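Local coordinates for protein acyl-coenzyme A oxidase acox-1.1 (Caenorhabditis elegans, PDB 5K3H) that catalyses the FAD-dependent first step of peroxisomal beta-oxidation, desaturating acyl-CoA thioesters to (2E)-enoyl-CoA and passing the electrons to oxygen to give hydrogen peroxide, at residues M39-R42 against R43-I47; T48-L51 against A52-E56; A417-I420 against S421-G425; R520-A523 against W524-S528. One frame throughout, in Å; residues are numbered along the deposited sequence.

Contact 1 (M39-R42 against R43-I47); sequences MRAR and RRREI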
loop_
_atom_site.group_PDB
_atom_site.type_symbol
_atom_site.label_atom_id
_atom_site.label_comp_id
_atom_site.label_asym_id
_atom_site.label_seq_id
_atom_site.Cartn_x
_atom_site.Cartn_y
_atom_site.Cartn_z
ATOM N N MET B 39 2.398 21.780 28.911
ATOM C CA MET B 39 3.401 20.988 29.614
ATOM C C MET B 39 3.649 19.669 28.892
ATOM O O MET B 39 4.800 19.223 28.784
ATOM C CB MET B 39 2.980 20.746 31.071
ATOM C CG MET B 39 4.137 20.540 32.036
ATOM S SD MET B 39 5.256 21.980 32.093
ATOM C CE MET B 39 6.606 21.286 33.070
ATOM N N ARG B 40 2.592 19.033 28.378
ATOM C CA ARG B 40 2.793 17.748 27.724
ATOM C C ARG B 40 3.661 17.930 26.494
ATOM O O ARG B 40 4.514 17.083 26.196
ATOM C CB ARG B 40 1.466 17.095 27.336
ATOM C CG ARG B 40 0.481 16.937 28.468
ATOM C CD ARG B 40 -0.282 15.625 28.405
ATOM N NE ARG B 40 0.499 14.567 29.053
ATOM C CZ ARG B 40 1.340 13.723 28.459
ATOM N NH1 ARG B 40 1.549 13.773 27.143
ATOM N NH2 ARG B 40 1.993 12.828 29.207
ATOM N N ALA B 41 3.451 19.031 25.763
ATOM C CA ALA B 41 4.265 19.309 24.585
ATOM C C ALA B 41 5.713 19.615 24.960
ATOM O O ALA B 41 6.645 19.043 24.387
ATOM C CB ALA B 41 3.659 20.474 23.798
ATOM N N ARG B 42 5.920 20.498 25.936
ATOM C CA ARG B 42 7.278 20.848 26.350
ATOM C C ARG B 42 8.038 19.635 26.872
ATOM O O ARG B 42 9.246 19.502 26.642
ATOM C CB ARG B 42 7.253 21.955 27.406
ATOM C CG ARG B 42 8.646 22.477 27.686
ATOM C CD ARG B 42 8.755 23.238 28.971
ATOM N NE ARG B 42 7.632 24.139 29.163
ATOM C CZ ARG B 42 7.189 24.534 30.352
ATOM N NH1 ARG B 42 7.779 24.098 31.460
ATOM N NH2 ARG B 42 6.162 25.368 30.434
ATOM N N ARG B 43 7.362 18.749 27.598
ATOM C CA ARG B 43 8.070 17.591 28.121
ATOM C C ARG B 43 8.626 16.734 26.988
ATOM O O ARG B 43 9.697 16.131 27.125
ATOM C CB ARG B 43 7.162 16.779 29.053
ATOM C CG ARG B 43 6.977 17.405 30.454
ATOM C CD ARG B 43 8.290 17.363 31.220
ATOM N NE ARG B 43 8.812 16.005 31.369
ATOM C CZ ARG B 43 10.094 15.680 31.194
ATOM N NH1 ARG B 43 10.962 16.615 30.855
ATOM N NH2 ARG B 43 10.509 14.425 31.352
ATOM N N ARG B 44 7.906 16.652 25.865
ATOM C CA ARG B 44 8.438 15.962 24.687
ATOM C C ARG B 44 9.752 16.583 24.228
ATOM O O ARG B 44 10.713 15.873 23.903
ATOM C CB ARG B 44 7.415 15.975 23.544
ATOM C CG ARG B 44 6.165 15.114 23.780
ATOM C CD ARG B 44 5.254 15.106 22.568
ATOM N NE ARG B 44 5.783 14.343 21.443
ATOM C CZ ARG B 44 6.506 14.869 20.451
ATOM N NH1 ARG B 44 6.801 16.161 20.451
ATOM N NH2 ARG B 44 6.938 14.116 19.453
ATOM N N ARG B 45 9.799 17.916 24.161
ATOM C CA ARG B 45 11.020 18.581 23.719
ATOM C C ARG B 45 12.152 18.369 24.710
ATOM O O ARG B 45 13.307 18.204 24.299
ATOM C CB ARG B 45 10.760 20.071 23.493
ATOM C CG ARG B 45 9.683 20.281 22.432
ATOM C CD ARG B 45 9.630 21.684 21.887
ATOM N NE ARG B 45 9.230 22.668 22.892
ATOM C CZ ARG B 45 7.970 22.924 23.223
ATOM N NH1 ARG B 45 6.975 22.255 22.646
ATOM N NH2 ARG B 45 7.707 23.836 24.139
ATOM N N GLU B 46 11.839 18.357 26.021
ATOM C CA GLU B 46 12.864 18.121 27.036
ATOM C C GLU B 46 13.384 16.697 26.976
ATOM O O GLU B 46 14.592 16.472 27.096
ATOM C CB GLU B 46 12.315 18.419 28.433
ATOM C CG GLU B 46 11.961 19.868 28.660
ATOM C CD GLU B 46 11.391 20.136 30.048
ATOM O OE1 GLU B 46 11.222 19.180 30.820
ATOM O OE2 GLU B 46 11.084 21.302 30.367
ATOM N N ILE B 47 12.480 15.727 26.813
ATOM C CA ILE B 47 12.870 14.327 26.660
ATOM C C ILE B 47 13.784 14.149 25.454
ATOM O O ILE B 47 14.798 13.439 25.519
ATOM C CB ILE B 47 11.625 13.431 26.546
ATOM C CG1 ILE B 47 10.864 13.359 27.864
ATOM C CG2 ILE B 47 11.997 12.058 26.030
ATOM C CD1 ILE B 47 9.449 12.836 27.687
HETATM O O HOH W 1 6.093 18.849 21.548
#
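Arg42 and Glu46 stand one turn apart on helix 38-52, an alpha-helix in the N-terminal part of the acyl-CoA oxidase fold, and their side chains run side by side in the same direction. Two i to i+4 backbone bonds define the turn clearly: Arg43 N to Met39 O at 2.9 Å, with an N-H...O angle of 158°, and Glu46 N to Arg42 O. The two between them, Arg44 N to Arg40 O and Arg45 N to Ala41 O, are weak. On the buried side, Ala41 packs on Ala31 of helix 27-35, and Arg44 carries its guanidinium to the carbonyl of Glu619; a water accepts from Arg44 NH1 and donates to Ala41 O. Arg45 folds back so that one face of its guanidinium covers Arg42 CA, with Arg45 CZ 3.8 Å from that atom; its NH1 pairs with Glu619. On the more exposed flank, Met39 SD lies over one face of the Arg42 guanidinium. Arg42 and Glu46 meet loosely there: Arg42 CD is 3.3 Å from Glu46 OE2, but Arg42 NH1 remains 4.5 Å from Glu46 OE2, beyond a salt bridge, and Arg42 NH2 pairs with Glu38. Arg43, bent at chi2 and chi3 (-67° and -58°), pairs through NE with Glu97. The salt bridge from Arg43 NH1 to Glu46 OE1, 2.6 Å, lies close to the guanidinium plane and uses the anti lone pair of OE1.

Contact 2 (T48-L51 against A52-E56); sequences TAKL and AEIPE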
loop_
_atom_site.group_PDB
_atom_site.type_symbol
_atom_site.label_atom_id
_atom_site.label_comp_id
_atom_site.label_asym_id
_atom_site.label_seq_id
_atom_site.Cartn_x
_atom_site.Cartn_y
_atom_site.Cartn_z
ATOM N N THR B 48 13.414 14.759 24.325
ATOM C CA THR B 48 14.225 14.676 23.114
ATOM C C THR B 48 15.611 15.252 23.347
ATOM O O THR B 48 16.615 14.647 22.959
ATOM C CB THR B 48 13.496 15.397 21.973
ATOM O OG1 THR B 48 12.303 14.680 21.673
ATOM C CG2 THR B 48 14.341 15.524 20.711
ATOM N N ALA B 49 15.682 16.436 23.971
ATOM C CA ALA B 49 16.967 17.069 24.242
ATOM C C ALA B 49 17.812 16.218 25.183
ATOM O O ALA B 49 19.019 16.049 24.972
ATOM C CB ALA B 49 16.741 18.459 24.830
ATOM N N LYS B 50 17.188 15.624 26.195
ATOM C CA LYS B 50 17.941 14.758 27.089
ATOM C C LYS B 50 18.503 13.556 26.332
ATOM O O LYS B 50 19.676 13.198 26.496
ATOM C CB LYS B 50 17.045 14.320 28.252
ATOM C CG LYS B 50 17.720 13.405 29.280
ATOM C CD LYS B 50 18.914 14.096 29.948
ATOM C CE LYS B 50 19.430 13.279 31.121
ATOM N NZ LYS B 50 20.492 14.023 31.887
ATOM N N LEU B 51 17.695 12.932 25.471
ATOM C CA LEU B 51 18.193 11.781 24.725
ATOM C C LEU B 51 19.367 12.151 23.812
ATOM O O LEU B 51 20.229 11.306 23.524
ATOM C CB LEU B 51 17.056 11.167 23.915
ATOM C CG LEU B 51 15.968 10.446 24.702
ATOM C CD1 LEU B 51 14.724 10.272 23.831
ATOM C CD2 LEU B 51 16.459 9.110 25.230
ATOM N N ALA B 52 19.435 13.403 23.362
ATOM C CA ALA B 52 20.568 13.809 22.537
ATOM C C ALA B 52 21.887 13.674 23.285
ATOM O O ALA B 52 22.941 13.564 22.643
ATOM C CB ALA B 52 20.388 15.244 22.030
ATOM N N GLU B 53 21.854 13.693 24.622
ATOM C CA GLU B 53 23.039 13.536 25.454
ATOM C C GLU B 53 23.320 12.087 25.816
ATOM O O GLU B 53 24.279 11.833 26.543
ATOM C CB GLU B 53 22.894 14.305 26.767
ATOM C CG GLU B 53 22.587 15.777 26.678
ATOM C CD GLU B 53 22.378 16.402 28.066
ATOM O OE1 GLU B 53 22.255 15.649 29.059
ATOM O OE2 GLU B 53 22.291 17.646 28.154
ATOM N N ILE B 54 22.521 11.129 25.351
ATOM C CA ILE B 54 22.692 9.737 25.768
ATOM C C ILE B 54 22.903 8.889 24.522
ATOM O O ILE B 54 21.984 8.179 24.088
ATOM C CB ILE B 54 21.476 9.222 26.557
ATOM C CG1 ILE B 54 21.088 10.156 27.694
ATOM C CG2 ILE B 54 21.732 7.846 27.119
ATOM C CD1 ILE B 54 19.833 9.679 28.408
ATOM N N PRO B 55 24.102 8.879 23.953
ATOM C CA PRO B 55 24.295 8.174 22.681
ATOM C C PRO B 55 24.083 6.670 22.777
ATOM O O PRO B 55 23.824 6.030 21.747
ATOM C CB PRO B 55 25.743 8.524 22.304
ATOM C CG PRO B 55 26.401 8.905 23.607
ATOM C CD PRO B 55 25.316 9.576 24.401
ATOM N N GLU B 56 24.162 6.083 23.977
ATOM C CA GLU B 56 23.886 4.655 24.122
ATOM C C GLU B 56 22.425 4.327 23.819
ATOM O O GLU B 56 22.088 3.154 23.585
ATOM C CB GLU B 56 24.273 4.174 25.532
ATOM C CG GLU B 56 24.076 5.207 26.681
ATOM C CD GLU B 56 25.191 6.264 26.773
ATOM O OE1 GLU B 56 26.193 6.104 26.055
ATOM O OE2 GLU B 56 25.072 7.249 27.550
HETATM O O HOH W 2 22.667 13.316 30.821
#
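Lys50 turns CG away from its own backbone N and then bends at chi2 (61°), while Glu53, with CG beside its backbone N (chi1 -55°), extends straight beyond CG. The two chains therefore cross at about a right angle, and Glu53 OE1 faces the end of the lysine: Lys50 NZ to Glu53 OE1 is 3.7 Å, a long salt bridge. A water closes the gap, accepting from Lys50 NZ and donating to Glu53 OE1 at 3.0 Å. Ile54 CG1 lies 3.6 Å from the carbonyl oxygen Lys50 O, and the isoleucine side chain packs on Ile89. Beneath these side chains the backbone changes its bonding. Ala52 N still reaches Thr48 O, four residues back, but shares its proton weakly with Ala49 O. Glu53 N and Ile54 N then bind three residues back, to Lys50 O and Leu51 O; the latter bond is 2.9 Å long, and its donor stands 64° out of the carbonyl plane. Leu51 O also accepts from His58, while the Leu51 side chain is buried against Leu101 and Val105 of helix 97-105. This shift from i to i+4 toward i to i+3 bonding is typical of a helix C-terminus, here the end of helix 38-52 in the N-terminal acyl-CoA oxidase region.

Contact 3 (A417-I420 against S421-G425); sequences ASYI and SEIYG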
loop_
_atom_site.group_PDB
_atom_site.type_symbol
_atom_site.label_atom_id
_atom_site.label_comp_id
_atom_site.label_asym_id
_atom_site.label_seq_id
_atom_site.Cartn_x
_atom_site.Cartn_y
_atom_site.Cartn_z
ATOM N N ALA B 417 15.352 5.179 2.279
ATOM C CA ALA B 417 15.762 6.491 2.772
ATOM C C ALA B 417 14.579 7.431 3.011
ATOM O O ALA B 417 14.740 8.443 3.710
ATOM C CB ALA B 417 16.762 7.128 1.801
ATOM N N SER B 418 13.411 7.158 2.406
ATOM C CA SER B 418 12.213 7.933 2.717
ATOM C C SER B 418 11.539 7.422 3.985
ATOM O O SER B 418 10.911 8.201 4.712
ATOM C CB SER B 418 11.227 7.868 1.574
ATOM O OG SER B 418 10.488 6.671 1.697
ATOM N N TYR B 419 11.610 6.112 4.220
ATOM C CA TYR B 419 11.103 5.354 5.364
ATOM C C TYR B 419 9.594 5.173 5.332
ATOM O O TYR B 419 9.069 4.482 6.210
ATOM C CB TYR B 419 11.502 5.969 6.716
ATOM C CG TYR B 419 11.556 4.949 7.834
ATOM C CD1 TYR B 419 12.372 3.811 7.732
ATOM C CD2 TYR B 419 10.803 5.107 8.990
ATOM C CE1 TYR B 419 12.433 2.871 8.731
ATOM C CE2 TYR B 419 10.863 4.163 10.009
ATOM C CZ TYR B 419 11.681 3.048 9.858
ATOM O OH TYR B 419 11.748 2.100 10.849
ATOM N N ILE B 420 8.888 5.713 4.332
ATOM C CA ILE B 420 7.425 5.717 4.338
ATOM C C ILE B 420 6.853 4.324 4.118
ATOM O O ILE B 420 5.794 3.984 4.671
ATOM C CB ILE B 420 6.907 6.706 3.280
ATOM C CG1 ILE B 420 7.358 8.127 3.632
ATOM C CG2 ILE B 420 5.404 6.657 3.226
ATOM C CD1 ILE B 420 7.035 9.149 2.571
ATOM N N SER B 421 7.535 3.479 3.354
ATOM C CA SER B 421 7.009 2.136 3.142
ATOM C C SER B 421 6.911 1.345 4.437
ATOM O O SER B 421 5.980 0.547 4.601
ATOM C CB SER B 421 7.875 1.391 2.126
ATOM O OG SER B 421 9.168 1.138 2.642
ATOM N N GLU B 422 7.850 1.542 5.367
ATOM C CA GLU B 422 7.771 0.898 6.676
ATOM C C GLU B 422 6.727 1.580 7.552
ATOM O O GLU B 422 5.992 0.909 8.288
ATOM C CB GLU B 422 9.149 0.918 7.349
ATOM C CG GLU B 422 9.273 0.089 8.643
ATOM C CD GLU B 422 9.200 -1.416 8.431
ATOM O OE1 GLU B 422 9.469 -1.894 7.304
ATOM O OE2 GLU B 422 8.839 -2.121 9.396
ATOM N N ILE B 423 6.631 2.914 7.475
ATOM C CA ILE B 423 5.565 3.623 8.180
ATOM C C ILE B 423 4.202 3.102 7.736
ATOM O O ILE B 423 3.325 2.838 8.567
ATOM C CB ILE B 423 5.694 5.148 7.953
ATOM C CG1 ILE B 423 6.979 5.703 8.579
ATOM C CG2 ILE B 423 4.487 5.901 8.486
ATOM C CD1 ILE B 423 7.398 7.063 8.012
ATOM N N TYR B 424 4.018 2.898 6.425
ATOM C CA TYR B 424 2.772 2.332 5.915
ATOM C C TYR B 424 2.529 0.938 6.478
ATOM O O TYR B 424 1.425 0.616 6.933
ATOM C CB TYR B 424 2.813 2.295 4.379
ATOM C CG TYR B 424 1.619 1.621 3.713
ATOM C CD1 TYR B 424 0.389 2.277 3.594
ATOM C CD2 TYR B 424 1.723 0.333 3.200
ATOM C CE1 TYR B 424 -0.697 1.663 2.989
ATOM C CE2 TYR B 424 0.636 -0.286 2.592
ATOM C CZ TYR B 424 -0.576 0.384 2.495
ATOM O OH TYR B 424 -1.666 -0.226 1.889
ATOM N N GLY B 425 3.539 0.075 6.406
ATOM C CA GLY B 425 3.353 -1.313 6.806
ATOM C C GLY B 425 3.021 -1.497 8.278
ATOM O O GLY B 425 2.260 -2.397 8.651
#
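The Tyr419 ring carries Glu422 over one face: CB of Glu422 is 4.2 Å from the ring centroid and 17° off its normal, a CH-pi contact displaced toward the rim. Ile423 approaches the same ring obliquely, with CG1 3.9 Å from Tyr419 CD2. The carboxylate of Glu422 is turned 38° from the ring plane and does not stack on it; a chi1 of -171° followed by a bend at chi2 carries it past the tyrosine to the backbone N of Tyr245, while Tyr419 OH bonds to Glu109. Tyr419 occupies the N-cap position of helix 420-428. Its carbonyl takes the first i to i+4 bond, from Ile423 N at 3.2 Å, in the carbonyl plane and nearly straight, together with a weak one from Glu422 N. Ile420 O continues the helix by accepting from Tyr424 N at 2.7 Å. Just upstream, Ser418 OG accepts from Ile420 N at 3.2 Å, an ST turn that ties the incoming loop to the helix start. Around this buried start, Ile420 and Tyr424 pack on Ile402 of helix 382-408, Ile423 lies against Tyr308 and Ile312 of helix 300-319, and Ser421 meets Met243 of the second subunit.

Contact 4 (R520-A523 against W524-S528); sequences REIA and WNKSS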
loop_
_atom_site.group_PDB
_atom_site.type_symbol
_atom_site.label_atom_id
_atom_site.label_comp_id
_atom_site.label_asym_id
_atom_site.label_seq_id
_atom_site.Cartn_x
_atom_site.Cartn_y
_atom_site.Cartn_z
ATOM N N ARG B 520 -32.982 -14.441 8.248
ATOM C CA ARG B 520 -32.361 -13.244 8.809
ATOM C C ARG B 520 -30.909 -13.098 8.360
ATOM O O ARG B 520 -30.532 -12.096 7.748
ATOM C CB ARG B 520 -32.474 -13.294 10.337
ATOM C CG ARG B 520 -31.656 -12.271 11.096
ATOM C CD ARG B 520 -32.108 -12.180 12.543
ATOM N NE ARG B 520 -32.291 -10.778 12.938
ATOM C CZ ARG B 520 -33.459 -10.131 12.924
ATOM N NH1 ARG B 520 -34.577 -10.749 12.546
ATOM N NH2 ARG B 520 -33.514 -8.859 13.292
ATOM N N GLU B 521 -30.112 -14.144 8.557
ATOM C CA GLU B 521 -28.671 -14.046 8.353
ATOM C C GLU B 521 -28.310 -13.935 6.873
ATOM O O GLU B 521 -27.272 -13.363 6.526
ATOM C CB GLU B 521 -27.990 -15.266 8.987
ATOM C CG GLU B 521 -28.397 -15.593 10.446
ATOM C CD GLU B 521 -29.494 -16.692 10.535
ATOM O OE1 GLU B 521 -30.503 -16.626 9.787
ATOM O OE2 GLU B 521 -29.324 -17.657 11.327
ATOM N N ILE B 522 -29.138 -14.494 5.995
ATOM C CA ILE B 522 -28.924 -14.346 4.562
ATOM C C ILE B 522 -29.339 -12.958 4.098
ATOM O O ILE B 522 -28.707 -12.369 3.209
ATOM C CB ILE B 522 -29.675 -15.462 3.810
ATOM C CG1 ILE B 522 -28.981 -16.797 4.057
ATOM C CG2 ILE B 522 -29.777 -15.173 2.332
ATOM C CD1 ILE B 522 -29.603 -17.930 3.323
ATOM N N ALA B 523 -30.438 -12.444 4.653
ATOM C CA ALA B 523 -30.831 -11.069 4.390
ATOM C C ALA B 523 -29.734 -10.104 4.823
ATOM O O ALA B 523 -29.442 -9.127 4.122
ATOM C CB ALA B 523 -32.136 -10.757 5.111
ATOM N N TRP B 524 -29.110 -10.371 5.973
ATOM C CA TRP B 524 -27.996 -9.547 6.421
ATOM C C TRP B 524 -26.839 -9.619 5.438
ATOM O O TRP B 524 -26.301 -8.588 5.018
ATOM C CB TRP B 524 -27.540 -9.990 7.800
ATOM C CG TRP B 524 -26.438 -9.152 8.328
ATOM C CD1 TRP B 524 -25.097 -9.386 8.195
ATOM C CD2 TRP B 524 -26.564 -7.957 9.108
ATOM N NE1 TRP B 524 -24.381 -8.393 8.822
ATOM C CE2 TRP B 524 -25.257 -7.508 9.397
ATOM C CE3 TRP B 524 -27.650 -7.206 9.566
ATOM C CZ2 TRP B 524 -25.016 -6.359 10.137
ATOM C CZ3 TRP B 524 -27.405 -6.069 10.299
ATOM C CH2 TRP B 524 -26.106 -5.657 10.580
ATOM N N ASN B 525 -26.439 -10.839 5.063
ATOM C CA ASN B 525 -25.362 -11.005 4.090
ATOM C C ASN B 525 -25.686 -10.332 2.759
ATOM O O ASN B 525 -24.823 -9.694 2.149
ATOM C CB ASN B 525 -25.081 -12.489 3.868
ATOM C CG ASN B 525 -23.867 -12.717 2.982
ATOM O OD1 ASN B 525 -22.908 -11.927 2.997
ATOM N ND2 ASN B 525 -23.901 -13.795 2.197
ATOM N N LYS B 526 -26.915 -10.487 2.274
ATOM C CA LYS B 526 -27.257 -9.884 0.996
ATOM C C LYS B 526 -27.260 -8.367 1.053
ATOM O O LYS B 526 -27.261 -7.738 -0.007
ATOM C CB LYS B 526 -28.618 -10.382 0.510
ATOM C CG LYS B 526 -28.624 -11.798 -0.027
ATOM C CD LYS B 526 -29.954 -12.096 -0.678
ATOM C CE LYS B 526 -29.952 -13.477 -1.311
ATOM N NZ LYS B 526 -31.241 -13.757 -2.042
ATOM N N SER B 527 -27.242 -7.778 2.257
ATOM C CA SER B 527 -27.256 -6.336 2.464
ATOM C C SER B 527 -25.931 -5.780 2.962
ATOM O O SER B 527 -25.820 -4.559 3.130
ATOM C CB SER B 527 -28.327 -5.978 3.494
ATOM O OG SER B 527 -29.584 -6.504 3.136
ATOM N N SER B 528 -24.916 -6.631 3.155
ATOM C CA SER B 528 -23.793 -6.286 4.027
ATOM C C SER B 528 -22.923 -5.171 3.451
ATOM O O SER B 528 -22.402 -4.351 4.218
ATOM C CB SER B 528 -22.959 -7.539 4.338
ATOM O OG SER B 528 -22.605 -8.253 3.165
#
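Ile522 and Lys526 lie side by side and point the same way, one turn apart in the opening turns of helix 520-553. Lys526 places CG beside its backbone N (chi1 -75°) and is extended from there on, which carries CE to within 4.0 Å of Ile522 CG2; this aliphatic contact leaves NZ to form a salt bridge with Glu518, just upstream. Its CG also rests 3.3 Å from Ile522 O, the carbonyl that binds Lys526 N at 2.8 Å. Trp524 and Asn525 instead hold CG anti to N, and both lead away from residues 520-523. The indole enters the core, edge-to-face with Phe510 and in a cation-pi contact with Arg446; the amide of Asn525 reaches Gln338 of the second subunit. Two serines turn their hydroxyls back onto the helix. Ser527, its OG beside the backbone N (chi1 -54°), donates from OG to Ala523 O, four residues back, at 2.8 Å. Ser528 has OG between its backbone N and carbonyl carbon (chi1 51°) and reaches three residues back to Asn525 O, where Ser528 N arrives from the same face, so that one carbonyl is held twice. Backbone bonds run from Trp524 N to Arg520 O (2.9 Å) and from Asn525 N to Glu521 O. Such serine-to-carbonyl bonds satisfy buried hydroxyls within an alpha-helix; here the helix belongs to the C-terminal acyl-CoA oxidase region and meets the dimer partner.

Contacts 1 and 2 are consecutive parts of helix 38-52, their centres 14 Å apart: the first covers regular turns, the second the C-terminal end. Both lie away from the annotated sites, and neither is touched by the second subunit. Contact 3 is the start of another helix, its centre about 26 Å from that of contact 1 and 24 Å from that of contact 2. Contact 4 lies across the chain's centre from contacts 1 and 2, with centres 51 and 57 Å away. Contacts 3 and 4, 39 Å apart between centres, both meet the second subunit and approach ATP-binding residues: the Tyr424 side chain is about 8 Å from that of His396, and the Trp524 side chain about 7 Å from that of Ser535.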